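PDB 4HKT: inositol 2-dehydrogenase from Sinorhizobium meliloti, which catalyses the NAD+-dependent oxidation of myo-inositol to scyllo-inosose (2-keto-myo-inositol), the first step of myo-inositol degradation to acetyl-CoA. Local coordinates for residues B[188-193]-B[215-220]. Sequence-based numbering, arbitrary orientation.
Sequences PVSVTA and ILQTAS
V189 and S190 together face Q217, a classic beta bulge in the antiparallel pairing of strands 188-196 and 211-218, neighbours in the large mixed sheet of the Gfo/Idh/MocA C-terminal domain. The evidence is the shared acceptor: V189 N gives Q217 O a nearly straight bond of 2.8 Å (N-H...O 168°). S190 N adds a weak, bent one to the same oxygen at 3.3 Å. Past the bulge the pairing is regular. Q217 N donates to S190 O, and T192 and I215 exchange two bonds, of which T192 N to I215 O (2.9 Å) lies in the carbonyl plane.

L216 can be followed outward from the backbone. Its CB sits 4.1 Å from P188 CB; chi1 of -50° sets CG anti to the carbonyl carbon, and the two methyls then part. CD1 reaches P188 CG at 4.0 Å, whereas CD2 meets V191 CG2 at 3.6 Å, the V191 and L216 side chains lying side by side. This apolar face is covered by helices 168-184 and 305-324, through A180 against L216 and A317 against V191.

S190, T192, I215 and Q217 point to the opposite face, where T192, I215 and Q217 pack on a second subunit. Q217 is extended, and its NE2 bonds to G221 O and to A195 O of that subunit. S190 OG holds two waters, which tie the strands together on this side: one donates to I215 O, and the other, 2.6 Å from S190 OG, donates to Q217 OE1.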
loop_
_atom_site.group_PDB
_atom_site.type_symbol
_atom_site.label_atom_id
_atom_site.label_comp_id
_atom_site.label_asym_id
_atom_site.label_seq_id
_atom_site.Cartn_x
_atom_site.Cartn_y
_atom_site.Cartn_z
ATOM N N PRO B 188 26.879 16.650 -8.505
ATOM C CA PRO B 188 27.612 15.564 -9.180
ATOM C C PRO B 188 28.892 16.027 -9.879
ATOM O O PRO B 188 28.872 17.056 -10.602
ATOM C CB PRO B 188 26.609 15.072 -10.242
ATOM C CG PRO B 188 25.272 15.497 -9.746
ATOM C CD PRO B 188 25.499 16.774 -8.989
ATOM N N VAL B 189 29.945 15.232 -9.760
ATOM C CA VAL B 189 31.239 15.495 -10.361
ATOM C C VAL B 189 31.632 14.478 -11.437
ATOM O O VAL B 189 32.618 14.706 -12.170
ATOM C CB VAL B 189 32.369 15.592 -9.314
ATOM C CG1 VAL B 189 32.065 16.725 -8.335
ATOM C CG2 VAL B 189 32.643 14.260 -8.583
ATOM N N SER B 190 30.852 13.389 -11.529
ATOM C CA SER B 190 31.069 12.310 -12.443
ATOM C C SER B 190 29.748 11.686 -12.909
ATOM O O SER B 190 28.773 11.586 -12.161
ATOM C CB SER B 190 31.975 11.232 -11.840
ATOM O OG SER B 190 31.291 10.483 -10.847
ATOM N N VAL B 191 29.753 11.268 -14.165
ATOM C CA VAL B 191 28.606 10.617 -14.794
ATOM C C VAL B 191 29.039 9.342 -15.499
ATOM O O VAL B 191 30.003 9.353 -16.238
ATOM C CB VAL B 191 27.976 11.539 -15.820
ATOM C CG1 VAL B 191 26.776 10.861 -16.473
ATOM C CG2 VAL B 191 27.540 12.812 -15.142
ATOM N N THR B 192 28.345 8.250 -15.250
ATOM C CA THR B 192 28.560 7.070 -16.053
ATOM C C THR B 192 27.199 6.526 -16.472
ATOM O O THR B 192 26.214 6.563 -15.697
ATOM C CB THR B 192 29.488 6.050 -15.334
ATOM O OG1 THR B 192 29.991 5.097 -16.298
ATOM C CG2 THR B 192 28.769 5.371 -14.231
ATOM N N ALA B 193 27.119 6.088 -17.720
ATOM C CA ALA B 193 25.821 5.787 -18.318
ATOM C C ALA B 193 25.876 4.647 -19.304
ATOM O O ALA B 193 26.922 4.354 -19.885
ATOM C CB ALA B 193 25.298 6.997 -19.049
ATOM N N ILE B 215 24.557 6.591 -13.489
ATOM C CA ILE B 215 25.014 6.801 -12.130
ATOM C C ILE B 215 25.789 8.118 -12.067
ATOM O O ILE B 215 26.753 8.319 -12.826
ATOM C CB ILE B 215 25.963 5.702 -11.617
ATOM C CG1 ILE B 215 25.378 4.318 -11.762
ATOM C CG2 ILE B 215 26.308 5.980 -10.148
ATOM C CD1 ILE B 215 26.452 3.220 -11.665
ATOM N N LEU B 216 25.350 8.989 -11.158
ATOM C CA LEU B 216 26.002 10.223 -10.817
ATOM C C LEU B 216 26.664 10.087 -9.446
ATOM O O LEU B 216 26.103 9.432 -8.569
ATOM C CB LEU B 216 24.962 11.349 -10.704
ATOM C CG LEU B 216 23.966 11.529 -11.836
ATOM C CD1 LEU B 216 23.077 12.739 -11.547
ATOM C CD2 LEU B 216 24.748 11.713 -13.091
ATOM N N GLN B 217 27.831 10.706 -9.274
ATOM C CA GLN B 217 28.488 10.676 -7.973
ATOM C C GLN B 217 29.047 12.045 -7.669
ATOM O O GLN B 217 29.552 12.745 -8.563
ATOM C CB GLN B 217 29.551 9.573 -7.913
ATOM C CG GLN B 217 30.339 9.502 -6.606
ATOM C CD GLN B 217 31.066 8.206 -6.431
ATOM O OE1 GLN B 217 31.825 7.777 -7.311
ATOM N NE2 GLN B 217 30.851 7.559 -5.308
ATOM N N THR B 218 28.910 12.435 -6.406
ATOM C CA THR B 218 29.380 13.713 -5.925
ATOM C C THR B 218 30.779 13.540 -5.375
ATOM O O THR B 218 31.259 12.403 -5.191
ATOM C CB THR B 218 28.495 14.250 -4.776
ATOM O OG1 THR B 218 28.727 13.465 -3.594
ATOM C CG2 THR B 218 27.053 14.210 -5.169
ATOM N N ALA B 219 31.417 14.669 -5.069
ATOM C CA ALA B 219 32.771 14.663 -4.474
ATOM C C ALA B 219 32.816 13.909 -3.157
ATOM O O ALA B 219 33.780 13.233 -2.872
ATOM C CB ALA B 219 33.337 16.085 -4.284
ATOM N N SER B 220 31.775 13.974 -2.357
ATOM C CA SER B 220 31.793 13.267 -1.077
ATOM C C SER B 220 31.459 11.776 -1.250
ATOM O O SER B 220 31.541 10.990 -0.290
ATOM C CB SER B 220 30.825 13.976 -0.129
ATOM O OG SER B 220 29.535 13.996 -0.661
HETATM O O HOH W 1 29.569 8.476 -11.888
HETATM O O HOH W 2 33.054 9.652 -9.053
#